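SusD homolog (Bacteroides thetaiotaomicron, PDB 4MRU) probably binds mucin O-glycans at the outer membrane for uptake, as a SusD-type lipoprotein with a TPR-like helical fold. Local coordinates at residues K80-D85 against R460-P465; P92-V97 against L109-R114; L250-W255 against S312-T317. All coordinates share one frame; numbering follows the deposited sequence.

How the interactions relate
From the N terminus, the chain enters helix 81-100 through 80-85, whose partner, 460-465, comes only some 375 residues later. Interaction 1 therefore closes a very long loop, and the other two contacts nest inside it. Interaction 2 follows at once: later on helix 81-100, residues 92-97 meet 109-114 of helix 104-125 across a short turn. Once that hairpin has closed, interaction 3 brings helix 248-254 against the loop before strand 322-325. Helix 81-100 is thus shared, tied to a C-terminal loop and to its helical neighbour. Centres lie about 21 Å apart for interactions 1 and 2 and about 31 Å for 2 and 3, and none of the three touches another.

Interaction 1: K80-D85 against R460-P465; sequences KAPFTD and RRLMYP
The rings of F83 and Y464 form an offset edge-to-face pair, the tyrosine turning its edge to the phenyl face with planes 73° apart and centroids separated by 5.8 Å. P465 CD lies 4.2 Å from the F83 centroid, 30° off the ring normal and displaced toward the CG-CD1 bond of the phenyl, an off-centre CH-pi contact. At the rim of F83, close to the ring plane, sits OG1 of its own neighbour T84. Y464 in turn carries R461 NH2 over one face, 3.3 Å above the tyrosine plane and offset toward the rim. This is plain hydrophobic packing in the SusD fold: an early turn of helix 81-100 against the irregular chain that leads into helix 466-471. F83 has CG anti to its own nitrogen (chi1 -178°), which swings the phenyl across to the proline, and the two side chains cross at about a right angle. More rings extend the cluster, with Y125 edge-to-face to F83 and Y149 likewise to Y464. The polar ends are served from elsewhere: Y464 OH bonds to P127 O, and R461 makes a salt bridge with D494. Within 80-85, K80 NZ meets the syn lone pair of D85 OD1 at 3.2 Å, a salt bridge on the side turned from the loop. P465 also reaches past the phenyl to the next residue, its CG 3.5 Å from T84 OG1. Beside this cluster, P82 CG and L462 CD1 are 4.2 Å apart.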
ATOM      1  N   LYS A  80      -0.181   4.845  17.870  1.00 21.09           N
ATOM      2  CA  LYS A  80      -1.253   5.806  17.823  1.00 23.23           C
ATOM      3  C   LYS A  80      -1.572   6.324  16.435  1.00 23.51           C
ATOM      4  O   LYS A  80      -2.746   6.406  16.060  1.00 22.91           O
ATOM      5  CB  LYS A  80      -0.904   7.019  18.726  1.00 22.89           C
ATOM      6  CG  LYS A  80      -2.095   7.913  18.967  1.00 28.44           C
ATOM      7  CD  LYS A  80      -1.768   9.076  19.891  1.00 40.01           C
ATOM      8  CE  LYS A  80      -3.004   9.932  20.197  1.00 40.63           C
ATOM      9  NZ  LYS A  80      -2.940  11.204  19.443  1.00 51.02           N
ATOM     10  N   ALA A  81      -0.558   6.682  15.659  1.00 20.72           N
ATOM     11  CA  ALA A  81      -0.793   7.523  14.460  1.00 21.27           C
ATOM     12  C   ALA A  81      -1.583   6.844  13.333  1.00 22.85           C
ATOM     13  O   ALA A  81      -2.494   7.445  12.801  1.00 22.76           O
ATOM     14  CB  ALA A  81       0.519   8.065  13.913  1.00 26.71           C
ATOM     15  N   PRO A  82      -1.267   5.579  12.984  1.00 21.46           N
ATOM     16  CA  PRO A  82      -2.036   4.986  11.865  1.00 21.21           C
ATOM     17  C   PRO A  82      -3.536   4.686  12.127  1.00 22.49           C
ATOM     18  O   PRO A  82      -4.253   4.315  11.202  1.00 24.79           O
ATOM     19  CB  PRO A  82      -1.284   3.677  11.587  1.00 23.16           C
ATOM     20  CG  PRO A  82       0.059   3.858  12.241  1.00 22.88           C
ATOM     21  CD  PRO A  82      -0.234   4.654  13.472  1.00 24.64           C
ATOM     22  N   PHE A  83      -3.968   4.768  13.371  1.00 24.22           N
ATOM     23  CA  PHE A  83      -5.360   4.470  13.775  1.00 20.04           C
ATOM     24  C   PHE A  83      -5.983   5.732  14.287  1.00 19.66           C
ATOM     25  O   PHE A  83      -6.869   6.316  13.641  1.00 23.18           O
ATOM     26  CB  PHE A  83      -5.409   3.358  14.847  1.00 19.88           C
ATOM     27  CG  PHE A  83      -6.813   2.960  15.270  1.00 18.01           C
ATOM     28  CD1 PHE A  83      -7.441   3.628  16.280  1.00 21.95           C
ATOM     29  CD2 PHE A  83      -7.461   1.912  14.668  1.00 19.04           C
ATOM     30  CE1 PHE A  83      -8.719   3.281  16.680  1.00 23.32           C
ATOM     31  CE2 PHE A  83      -8.737   1.558  15.043  1.00 21.75           C
ATOM     32  CZ  PHE A  83      -9.370   2.243  16.048  1.00 24.24           C
ATOM     33  N   THR A  84      -5.488   6.192  15.430  1.00 19.69           N
ATOM     34  CA  THR A  84      -6.120   7.305  16.117  1.00 22.38           C
ATOM     35  C   THR A  84      -5.991   8.621  15.330  1.00 22.83           C
ATOM     36  O   THR A  84      -6.958   9.350  15.185  1.00 22.92           O
ATOM     37  CB  THR A  84      -5.538   7.503  17.517  1.00 21.77           C
ATOM     38  OG1 THR A  84      -5.700   6.299  18.296  1.00 22.28           O
ATOM     39  CG2 THR A  84      -6.244   8.684  18.250  1.00 25.54           C
ATOM     40  N   ASP A  85      -4.797   8.945  14.833  1.00 21.97           N
ATOM     41  CA  ASP A  85      -4.631  10.202  14.066  1.00 22.68           C
ATOM     42  C   ASP A  85      -5.364  10.213  12.718  1.00 23.44           C
ATOM     43  O   ASP A  85      -5.997  11.215  12.361  1.00 20.82           O
ATOM     44  CB  ASP A  85      -3.142  10.519  13.868  1.00 25.26           C
ATOM     45  CG  ASP A  85      -2.433  10.802  15.188  1.00 27.73           C
ATOM     46  OD1 ASP A  85      -3.107  10.958  16.218  1.00 31.61           O
ATOM     47  OD2 ASP A  85      -1.190  10.817  15.210  1.00 27.77           O
ATOM     48  N   ARG A 460       0.918  -9.758  10.447  1.00 18.85           N
ATOM     49  CA  ARG A 460      -0.352 -10.016   9.769  1.00 16.85           C
ATOM     50  C   ARG A 460      -1.345  -8.851   9.912  1.00 18.32           C
ATOM     51  O   ARG A 460      -2.271  -8.714   9.130  1.00 16.80           O
ATOM     52  CB  ARG A 460      -0.943 -11.315  10.318  1.00 18.17           C
ATOM     53  CG  ARG A 460      -0.015 -12.523  10.248  1.00 19.71           C
ATOM     54  CD  ARG A 460       0.746 -12.667   8.932  1.00 20.04           C
ATOM     55  NE  ARG A 460      -0.108 -13.031   7.846  1.00 21.49           N
ATOM     56  CZ  ARG A 460       0.308 -13.391   6.633  1.00 26.25           C
ATOM     57  NH1 ARG A 460       1.596 -13.389   6.304  1.00 22.84           N
ATOM     58  NH2 ARG A 460      -0.589 -13.695   5.723  1.00 24.61           N
ATOM     59  N   ARG A 461      -1.083  -7.982  10.882  1.00 18.86           N
ATOM     60  CA  ARG A 461      -1.824  -6.788  11.128  1.00 15.87           C
ATOM     61  C   ARG A 461      -1.079  -5.967  12.181  1.00 17.62           C
ATOM     62  O   ARG A 461      -0.116  -6.437  12.781  1.00 19.83           O
ATOM     63  CB  ARG A 461      -3.225  -7.113  11.633  1.00 16.36           C
ATOM     64  CG  ARG A 461      -3.217  -7.906  12.951  1.00 15.01           C
ATOM     65  CD  ARG A 461      -4.613  -8.243  13.419  1.00 17.65           C
ATOM     66  NE  ARG A 461      -5.377  -7.105  13.909  1.00 19.02           N
ATOM     67  CZ  ARG A 461      -5.312  -6.591  15.145  1.00 20.91           C
ATOM     68  NH1 ARG A 461      -4.476  -7.075  16.058  1.00 20.18           N
ATOM     69  NH2 ARG A 461      -6.099  -5.559  15.469  1.00 21.65           N
ATOM     70  N   LEU A 462      -1.544  -4.744  12.426  1.00 21.57           N
ATOM     71  CA  LEU A 462      -1.091  -3.929  13.553  1.00 19.02           C
ATOM     72  C   LEU A 462      -2.063  -4.050  14.731  1.00 19.25           C
ATOM     73  O   LEU A 462      -3.256  -4.258  14.532  1.00 23.75           O
ATOM     74  CB  LEU A 462      -1.003  -2.442  13.213  1.00 20.34           C
ATOM     75  CG  LEU A 462       0.237  -1.875  12.621  1.00 31.83           C
ATOM     76  CD1 LEU A 462       0.166  -0.334  12.614  1.00 26.23           C
ATOM     77  CD2 LEU A 462       1.457  -2.370  13.389  1.00 31.62           C
HETATM   78  N   MSE A 463      -1.539  -3.814  15.924  1.00 18.15           N
HETATM   79  CA  MSE A 463      -2.301  -3.914  17.158  1.00 20.64           C
HETATM   80  C   MSE A 463      -2.978  -2.601  17.433  1.00 19.70           C
HETATM   81  O   MSE A 463      -2.465  -1.568  17.061  1.00 19.03           O
HETATM   82  CB  MSE A 463      -1.393  -4.246  18.346  1.00 21.35           C
HETATM   83  CG  MSE A 463      -0.733  -5.602  18.153  1.00 23.66           C
HETATM   84 SE   MSE A 463       1.040  -5.346  17.311  0.75 33.94          SE
HETATM   85  CE  MSE A 463       2.041  -4.708  18.895  1.00 28.80           C
ATOM     86  N   TYR A 464      -4.144  -2.637  18.065  1.00 19.69           N
ATOM     87  CA  TYR A 464      -4.879  -1.406  18.379  1.00 21.23           C
ATOM     88  C   TYR A 464      -4.103  -0.563  19.373  1.00 20.75           C
ATOM     89  O   TYR A 464      -3.341  -1.091  20.135  1.00 19.59           O
ATOM     90  CB  TYR A 464      -6.246  -1.714  18.942  1.00 19.65           C
ATOM     91  CG  TYR A 464      -7.159  -2.423  17.933  1.00 20.31           C
ATOM     92  CD1 TYR A 464      -7.489  -1.831  16.723  1.00 17.64           C
ATOM     93  CD2 TYR A 464      -7.717  -3.643  18.222  1.00 20.12           C
ATOM     94  CE1 TYR A 464      -8.371  -2.444  15.826  1.00 19.99           C
ATOM     95  CE2 TYR A 464      -8.577  -4.291  17.329  1.00 17.93           C
ATOM     96  CZ  TYR A 464      -8.921  -3.688  16.152  1.00 19.21           C
ATOM     97  OH  TYR A 464      -9.794  -4.353  15.311  1.00 20.94           O
ATOM     98  N   PRO A 465      -4.239   0.756  19.295  1.00 23.42           N
ATOM     99  CA  PRO A 465      -3.430   1.616  20.169  1.00 27.60           C
ATOM    100  C   PRO A 465      -3.910   1.551  21.605  1.00 26.19           C
ATOM    101  O   PRO A 465      -5.093   1.258  21.870  1.00 20.95           O
ATOM    102  CB  PRO A 465      -3.635   3.024  19.580  1.00 24.74           C
ATOM    103  CG  PRO A 465      -4.866   2.967  18.806  1.00 24.97           C
ATOM    104  CD  PRO A 465      -5.072   1.529  18.372  1.00 24.24           C
TER

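Interaction 2: P92-V97 against L109-R114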
ATOM      1  N   PRO A  92     -13.619  15.082  11.258  1.00 26.62           N
ATOM      2  CA  PRO A  92     -14.033  16.503  11.233  1.00 26.83           C
ATOM      3  C   PRO A  92     -14.055  17.118   9.802  1.00 24.87           C
ATOM      4  O   PRO A  92     -14.901  17.966   9.489  1.00 22.94           O
ATOM      5  CB  PRO A  92     -12.986  17.193  12.137  1.00 29.09           C
ATOM      6  CG  PRO A  92     -12.388  16.076  12.962  1.00 27.27           C
ATOM      7  CD  PRO A  92     -12.388  14.884  12.040  1.00 25.23           C
ATOM      8  N   LYS A  93     -13.172  16.663   8.925  1.00 22.20           N
ATOM      9  CA  LYS A  93     -13.167  17.207   7.552  1.00 23.74           C
ATOM     10  C   LYS A  93     -14.344  16.643   6.761  1.00 23.51           C
ATOM     11  O   LYS A  93     -15.056  17.391   6.072  1.00 24.86           O
ATOM     12  CB  LYS A  93     -11.853  16.911   6.863  1.00 21.14           C
ATOM     13  CG  LYS A  93     -10.630  17.539   7.520  1.00 22.83           C
ATOM     14  CD  LYS A  93      -9.378  17.008   6.820  1.00 22.91           C
ATOM     15  CE  LYS A  93      -8.085  17.589   7.398  1.00 25.46           C
ATOM     16  NZ  LYS A  93      -8.034  17.387   8.860  1.00 29.70           N
ATOM     17  N   TYR A  94     -14.564  15.337   6.892  1.00 21.76           N
ATOM     18  CA  TYR A  94     -15.685  14.656   6.239  1.00 21.83           C
ATOM     19  C   TYR A  94     -17.006  15.285   6.646  1.00 25.70           C
ATOM     20  O   TYR A  94     -17.827  15.638   5.790  1.00 21.92           O
ATOM     21  CB  TYR A  94     -15.700  13.151   6.567  1.00 25.98           C
ATOM     22  CG  TYR A  94     -16.813  12.393   5.835  1.00 27.86           C
ATOM     23  CD1 TYR A  94     -16.740  12.203   4.467  1.00 29.10           C
ATOM     24  CD2 TYR A  94     -17.922  11.897   6.504  1.00 29.24           C
ATOM     25  CE1 TYR A  94     -17.738  11.536   3.776  1.00 30.40           C
ATOM     26  CE2 TYR A  94     -18.941  11.212   5.811  1.00 34.49           C
ATOM     27  CZ  TYR A  94     -18.838  11.064   4.435  1.00 31.78           C
ATOM     28  OH  TYR A  94     -19.788  10.439   3.669  1.00 33.26           O
ATOM     29  N   TYR A  95     -17.206  15.483   7.946  1.00 22.30           N
ATOM     30  CA  TYR A  95     -18.467  16.049   8.417  1.00 25.66           C
ATOM     31  C   TYR A  95     -18.623  17.532   8.095  1.00 28.94           C
ATOM     32  O   TYR A  95     -19.753  18.003   7.956  1.00 30.28           O
ATOM     33  CB  TYR A  95     -18.654  15.771   9.925  1.00 31.67           C
ATOM     34  CG  TYR A  95     -19.077  14.297  10.210  1.00 42.52           C
ATOM     35  CD1 TYR A  95     -20.136  13.705   9.507  1.00 55.76           C
ATOM     36  CD2 TYR A  95     -18.450  13.519  11.208  1.00 51.29           C
ATOM     37  CE1 TYR A  95     -20.530  12.388   9.752  1.00 65.10           C
ATOM     38  CE2 TYR A  95     -18.849  12.203  11.461  1.00 51.20           C
ATOM     39  CZ  TYR A  95     -19.882  11.644  10.724  1.00 61.14           C
ATOM     40  OH  TYR A  95     -20.302  10.362  10.951  1.00 64.18           O
ATOM     41  N   ALA A  96     -17.522  18.272   7.922  1.00 26.74           N
ATOM     42  CA  ALA A  96     -17.600  19.664   7.485  1.00 29.39           C
ATOM     43  C   ALA A  96     -18.208  19.738   6.087  1.00 29.54           C
ATOM     44  O   ALA A  96     -19.081  20.577   5.807  1.00 29.21           O
ATOM     45  CB  ALA A  96     -16.229  20.344   7.516  1.00 32.00           C
ATOM     46  N   VAL A  97     -17.785  18.841   5.210  1.00 24.12           N
ATOM     47  CA  VAL A  97     -18.356  18.817   3.879  1.00 24.49           C
ATOM     48  C   VAL A  97     -19.831  18.545   3.937  1.00 27.71           C
ATOM     49  O   VAL A  97     -20.632  19.249   3.259  1.00 27.67           O
ATOM     50  CB  VAL A  97     -17.696  17.749   2.971  1.00 24.42           C
ATOM     51  CG1 VAL A  97     -18.346  17.736   1.599  1.00 25.00           C
ATOM     52  CG2 VAL A  97     -16.206  17.999   2.842  1.00 24.28           C
ATOM     53  N   LEU A 109     -17.437  13.196  -3.818  1.00 22.60           N
ATOM     54  CA  LEU A 109     -15.984  13.239  -3.643  1.00 23.23           C
ATOM     55  C   LEU A 109     -15.569  13.020  -2.179  1.00 24.21           C
ATOM     56  O   LEU A 109     -14.595  12.304  -1.917  1.00 19.54           O
ATOM     57  CB  LEU A 109     -15.407  14.553  -4.156  1.00 25.21           C
ATOM     58  CG  LEU A 109     -15.465  14.716  -5.673  1.00 28.18           C
ATOM     59  CD1 LEU A 109     -15.025  16.127  -6.072  1.00 31.37           C
ATOM     60  CD2 LEU A 109     -14.604  13.685  -6.386  1.00 27.91           C
ATOM     61  N   ALA A 110     -16.304  13.611  -1.236  1.00 20.83           N
ATOM     62  CA  ALA A 110     -16.014  13.389   0.159  1.00 22.86           C
ATOM     63  C   ALA A 110     -16.142  11.921   0.519  1.00 21.73           C
ATOM     64  O   ALA A 110     -15.292  11.362   1.200  1.00 22.67           O
ATOM     65  CB  ALA A 110     -16.951  14.221   1.024  1.00 23.06           C
ATOM     66  N   LYS A 111     -17.226  11.304   0.075  1.00 22.20           N
ATOM     67  CA  LYS A 111     -17.465   9.892   0.282  1.00 23.34           C
ATOM     68  C   LYS A 111     -16.333   9.027  -0.295  1.00 21.44           C
ATOM     69  O   LYS A 111     -15.849   8.116   0.333  1.00 19.19           O
ATOM     70  CB  LYS A 111     -18.850   9.557  -0.336  1.00 25.00           C
ATOM     71  CG  LYS A 111     -19.347   8.141  -0.139  1.00 29.00           C
ATOM     72  CD  LYS A 111     -20.825   7.968  -0.612  1.00 27.04           C
ATOM     73  CE  LYS A 111     -21.813   8.711   0.245  1.00 31.12           C
ATOM     74  NZ  LYS A 111     -23.184   8.564  -0.298  1.00 30.36           N
ATOM     75  N   LEU A 112     -15.928   9.315  -1.518  1.00 19.58           N
ATOM     76  CA  LEU A 112     -14.889   8.563  -2.195  1.00 17.22           C
ATOM     77  C   LEU A 112     -13.561   8.705  -1.469  1.00 19.03           C
ATOM     78  O   LEU A 112     -12.837   7.736  -1.342  1.00 18.98           O
ATOM     79  CB  LEU A 112     -14.753   9.045  -3.658  1.00 18.39           C
ATOM     80  CG  LEU A 112     -13.576   8.577  -4.489  1.00 21.52           C
ATOM     81  CD1 LEU A 112     -13.601   7.052  -4.547  1.00 23.25           C
ATOM     82  CD2 LEU A 112     -13.616   9.175  -5.892  1.00 22.90           C
ATOM     83  N   LEU A 113     -13.267   9.902  -0.955  1.00 19.55           N
ATOM     84  CA  LEU A 113     -12.025  10.109  -0.254  1.00 21.14           C
ATOM     85  C   LEU A 113     -12.051   9.390   1.087  1.00 20.16           C
ATOM     86  O   LEU A 113     -11.049   8.800   1.484  1.00 19.45           O
ATOM     87  CB  LEU A 113     -11.758  11.580  -0.061  1.00 20.40           C
ATOM     88  CG  LEU A 113     -11.388  12.286  -1.355  1.00 23.31           C
ATOM     89  CD1 LEU A 113     -11.450  13.768  -1.122  1.00 22.12           C
ATOM     90  CD2 LEU A 113     -10.005  11.872  -1.876  1.00 27.96           C
ATOM     91  N   ARG A 114     -13.190   9.388   1.769  1.00 18.39           N
ATOM     92  CA  ARG A 114     -13.273   8.657   3.020  1.00 17.52           C
ATOM     93  C   ARG A 114     -13.026   7.148   2.803  1.00 19.11           C
ATOM     94  O   ARG A 114     -12.305   6.510   3.572  1.00 20.31           O
ATOM     95  CB  ARG A 114     -14.597   8.902   3.683  1.00 20.02           C
ATOM     96  CG  ARG A 114     -14.859   7.959   4.850  1.00 21.15           C
ATOM     97  CD  ARG A 114     -16.032   8.504   5.630  1.00 23.78           C
ATOM     98  NE  ARG A 114     -16.532   7.564   6.625  1.00 23.32           N
ATOM     99  CZ  ARG A 114     -17.542   6.730   6.450  1.00 25.37           C
ATOM    100  NH1 ARG A 114     -18.203   6.632   5.288  1.00 27.37           N
ATOM    101  NH2 ARG A 114     -17.909   5.975   7.471  1.00 23.37           N
TER
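Carbonyl oxygen A110 O takes the helical bond from R114 N at 2.9 Å, and the edge of the Y94 ring packs against the same oxygen, CE1 of the tyrosine lying 3.6 Å from it. The setting is an antiparallel helical hairpin, helix 81-100 followed by helix 104-125, as suits the TPR-like architecture of SusD proteins. Locally the axes come within 10.0 Å and run at 163° to each other. Y94 does most of the filling. With CG anti to the backbone nitrogen (chi1 -177°), its ring slides edge-first onto the backbone between A110 and K111, while one face is covered by R114. The arginine's CD stands directly over that face, 3.7 Å from the tyrosine centroid and 1° off the normal, a well-centred CH-pi contact. Its extended chain from CG to NE carries the guanidinium past the ring. R114 CZ is 5.2 Å from the same centroid, at most a weak cation-pi attraction. The charged end is instead held by others: NE bonds to Y91 OH, NH1 makes a salt bridge with E162, and Y130 adds a cation-pi contact. These partners probably help to hold the methylene above the tyrosine. The CB of K111 points away from helix 81-100, yet still lies 4.2 Å from Y94 OH, and the ammonium goes to E165 on helix 152-173. One turn along from Y94, V97 packs beside the alanine, its CG1 3.8 Å from A110 CB.

Interaction 3: L250-W255 against S312-T317; sequences LCFNDW and SNRLMT
F252 is the tightly packed half of this contact, N253 the looser one. R314 lies across one face of the phenyl, its CD 3.6 Å from the F252 centroid and almost on the normal. The arginine chain then bends at chi3 (-80°), so that the guanidinium stands steeply to the ring, with NH1 3.6 Å from F252 CE2 and CZ in off-centre cation-pi contact with the phenyl. Selenomethionine M316 approaches obliquely, SE 3.7 Å from F252 CD2, and sits 3.3 Å above the R314 guanidinium plane, over its centre. F58 and Y43 add to the packing round the phenyl. Backbone F252 O receives a weak bond from N313 ND2 (3.2 Å) and also a hydrogen bond from R259 NH1.

Toward the more exposed side, polar groups take over. N253 ND2 donates to M316 O at 3.0 Å; the acceptor lies in the asparagine's amide plane, the donor well above the carbonyl plane. A water 2.7 Å from N253 OD1 bridges it to R314 O and M316 N. The polar bonds and the F252 cluster, a Met-aromatic contact (here with selenium) beside an off-centre cation-pi one, join helix 248-254 to a loop of the SusD fold.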
ATOM      1  N   LEU A 250      11.374  14.884   3.955  1.00 21.27           N
ATOM      2  CA  LEU A 250      12.155  15.119   5.167  1.00 22.47           C
ATOM      3  C   LEU A 250      12.661  13.794   5.761  1.00 21.40           C
ATOM      4  O   LEU A 250      13.826  13.706   6.165  1.00 20.18           O
ATOM      5  CB  LEU A 250      11.348  15.848   6.249  1.00 18.54           C
ATOM      6  CG  LEU A 250      10.997  17.281   5.878  1.00 21.72           C
ATOM      7  CD1 LEU A 250       9.926  17.797   6.839  1.00 22.74           C
ATOM      8  CD2 LEU A 250      12.228  18.182   5.861  1.00 22.27           C
ATOM      9  N   CYS A 251      11.782  12.796   5.831  1.00 19.85           N
ATOM     10  CA  CYS A 251      12.064  11.530   6.515  1.00 22.03           C
ATOM     11  C   CYS A 251      13.281  10.841   5.928  1.00 26.35           C
ATOM     12  O   CYS A 251      14.033  10.193   6.654  1.00 21.99           O
ATOM     13  CB  CYS A 251      10.868  10.563   6.440  1.00 24.20           C
ATOM     14  SG  CYS A 251       9.326  11.239   7.154  1.00 26.07           S
ATOM     15  N   PHE A 252      13.461  10.975   4.612  1.00 20.84           N
ATOM     16  CA  PHE A 252      14.462  10.223   3.888  1.00 21.69           C
ATOM     17  C   PHE A 252      15.688  11.068   3.598  1.00 21.41           C
ATOM     18  O   PHE A 252      16.801  10.611   3.742  1.00 22.74           O
ATOM     19  CB  PHE A 252      13.874   9.710   2.576  1.00 25.37           C
ATOM     20  CG  PHE A 252      12.758   8.723   2.765  1.00 21.88           C
ATOM     21  CD1 PHE A 252      13.026   7.379   2.930  1.00 22.83           C
ATOM     22  CD2 PHE A 252      11.440   9.155   2.776  1.00 25.17           C
ATOM     23  CE1 PHE A 252      12.014   6.463   3.125  1.00 21.74           C
ATOM     24  CE2 PHE A 252      10.408   8.248   2.932  1.00 26.94           C
ATOM     25  CZ  PHE A 252      10.691   6.901   3.125  1.00 25.03           C
ATOM     26  N   ASN A 253      15.473  12.300   3.171  1.00 21.23           N
ATOM     27  CA  ASN A 253      16.547  13.170   2.702  1.00 21.39           C
ATOM     28  C   ASN A 253      17.191  13.996   3.802  1.00 21.68           C
ATOM     29  O   ASN A 253      18.359  14.309   3.706  1.00 23.67           O
ATOM     30  CB  ASN A 253      16.031  14.111   1.604  1.00 20.42           C
ATOM     31  CG  ASN A 253      15.807  13.400   0.280  1.00 24.98           C
ATOM     32  OD1 ASN A 253      16.157  12.222   0.097  1.00 24.20           O
ATOM     33  ND2 ASN A 253      15.211  14.121  -0.673  1.00 25.56           N
ATOM     34  N   ASP A 254      16.430  14.425   4.787  1.00 23.61           N
ATOM     35  CA  ASP A 254      16.902  15.451   5.743  1.00 24.03           C
ATOM     36  C   ASP A 254      17.079  14.853   7.094  1.00 23.20           C
ATOM     37  O   ASP A 254      18.144  14.948   7.645  1.00 23.62           O
ATOM     38  CB  ASP A 254      15.948  16.655   5.781  1.00 26.97           C
ATOM     39  CG  ASP A 254      15.805  17.291   4.374  1.00 33.02           C
ATOM     40  OD1 ASP A 254      16.844  17.619   3.762  1.00 37.45           O
ATOM     41  OD2 ASP A 254      14.700  17.297   3.822  1.00 36.80           O
ATOM     42  N   TRP A 255      16.047  14.206   7.611  1.00 20.52           N
ATOM     43  CA  TRP A 255      16.195  13.426   8.858  1.00 19.09           C
ATOM     44  C   TRP A 255      17.072  12.206   8.666  1.00 21.98           C
ATOM     45  O   TRP A 255      17.783  11.806   9.587  1.00 22.60           O
ATOM     46  CB  TRP A 255      14.860  12.932   9.350  1.00 19.93           C
ATOM     47  CG  TRP A 255      13.802  13.962   9.573  1.00 20.67           C
ATOM     48  CD1 TRP A 255      13.910  15.320   9.488  1.00 21.79           C
ATOM     49  CD2 TRP A 255      12.447  13.685   9.920  1.00 24.43           C
ATOM     50  NE1 TRP A 255      12.687  15.908   9.737  1.00 23.31           N
ATOM     51  CE2 TRP A 255      11.782  14.919  10.034  1.00 22.55           C
ATOM     52  CE3 TRP A 255      11.733  12.505  10.152  1.00 19.44           C
ATOM     53  CZ2 TRP A 255      10.446  15.000  10.377  1.00 24.12           C
ATOM     54  CZ3 TRP A 255      10.403  12.592  10.487  1.00 23.97           C
ATOM     55  CH2 TRP A 255       9.764  13.825  10.566  1.00 24.99           C
ATOM     56  N   SER A 312      21.591   2.527   0.052  1.00 17.20           N
ATOM     57  CA  SER A 312      20.856   3.402  -0.848  1.00 20.41           C
ATOM     58  C   SER A 312      19.694   4.078  -0.119  1.00 18.31           C
ATOM     59  O   SER A 312      19.070   3.472   0.746  1.00 19.76           O
ATOM     60  CB  SER A 312      20.320   2.598  -2.038  1.00 19.44           C
ATOM     61  OG  SER A 312      21.357   2.137  -2.854  1.00 19.85           O
ATOM     62  N   ASN A 313      19.392   5.296  -0.544  1.00 19.52           N
ATOM     63  CA  ASN A 313      18.156   6.001  -0.222  1.00 19.95           C
ATOM     64  C   ASN A 313      17.159   5.839  -1.350  1.00 25.81           C
ATOM     65  O   ASN A 313      17.530   5.471  -2.455  1.00 19.01           O
ATOM     66  CB  ASN A 313      18.455   7.492  -0.038  1.00 21.74           C
ATOM     67  CG  ASN A 313      17.341   8.260   0.647  1.00 21.99           C
ATOM     68  OD1 ASN A 313      16.317   7.721   1.039  1.00 22.54           O
ATOM     69  ND2 ASN A 313      17.545   9.541   0.768  1.00 25.07           N
ATOM     70  N   ARG A 314      15.889   6.100  -1.098  1.00 21.28           N
ATOM     71  CA  ARG A 314      15.030   6.360  -2.213  1.00 20.56           C
ATOM     72  C   ARG A 314      15.443   7.673  -2.869  1.00 21.25           C
ATOM     73  O   ARG A 314      16.024   8.516  -2.237  1.00 21.57           O
ATOM     74  CB  ARG A 314      13.540   6.354  -1.811  1.00 22.20           C
ATOM     75  CG  ARG A 314      13.079   7.410  -0.876  1.00 29.14           C
ATOM     76  CD  ARG A 314      11.577   7.190  -0.579  1.00 27.54           C
ATOM     77  NE  ARG A 314      10.735   7.701  -1.669  1.00 27.83           N
ATOM     78  CZ  ARG A 314       9.490   8.165  -1.513  1.00 23.99           C
ATOM     79  NH1 ARG A 314       8.882   8.136  -0.329  1.00 24.76           N
ATOM     80  NH2 ARG A 314       8.849   8.653  -2.541  1.00 28.09           N
ATOM     81  N   LEU A 315      15.121   7.798  -4.161  1.00 20.62           N
ATOM     82  CA  LEU A 315      15.388   8.999  -4.957  1.00 20.36           C
ATOM     83  C   LEU A 315      14.113   9.822  -4.989  1.00 19.54           C
ATOM     84  O   LEU A 315      13.130   9.410  -5.582  1.00 20.91           O
ATOM     85  CB  LEU A 315      15.812   8.615  -6.363  1.00 20.46           C
ATOM     86  CG  LEU A 315      16.114   9.786  -7.314  1.00 25.11           C
ATOM     87  CD1 LEU A 315      17.306  10.589  -6.785  1.00 23.62           C
ATOM     88  CD2 LEU A 315      16.345   9.295  -8.729  1.00 26.17           C
HETATM   89  N   MSE A 316      14.092  10.935  -4.272  1.00 20.44           N
HETATM   90  CA  MSE A 316      12.952  11.800  -4.259  1.00 21.82           C
HETATM   91  C   MSE A 316      13.350  13.217  -3.983  1.00 22.17           C
HETATM   92  O   MSE A 316      14.485  13.494  -3.522  1.00 22.29           O
HETATM   93  CB  MSE A 316      12.005  11.327  -3.155  1.00 25.25           C
HETATM   94  CG  MSE A 316      12.535  11.644  -1.761  1.00 25.07           C
HETATM   95 SE   MSE A 316      11.224  10.910  -0.471  0.75 29.04          SE
HETATM   96  CE  MSE A 316       9.644  11.844  -1.143  1.00 28.41           C
ATOM     97  N   THR A 317      12.430  14.135  -4.274  1.00 19.84           N
ATOM     98  CA  THR A 317      12.630  15.568  -4.017  1.00 20.99           C
ATOM     99  C   THR A 317      11.435  16.087  -3.266  1.00 22.93           C
ATOM    100  O   THR A 317      10.364  15.457  -3.287  1.00 22.00           O
ATOM    101  CB  THR A 317      12.796  16.409  -5.313  1.00 24.67           C
ATOM    102  OG1 THR A 317      11.502  16.679  -5.899  1.00 21.25           O
ATOM    103  CG2 THR A 317      13.726  15.703  -6.342  1.00 26.63           C
TER
HETATM  104  O   HOH W   1      16.479  11.134  -2.353  1.00 18.29           O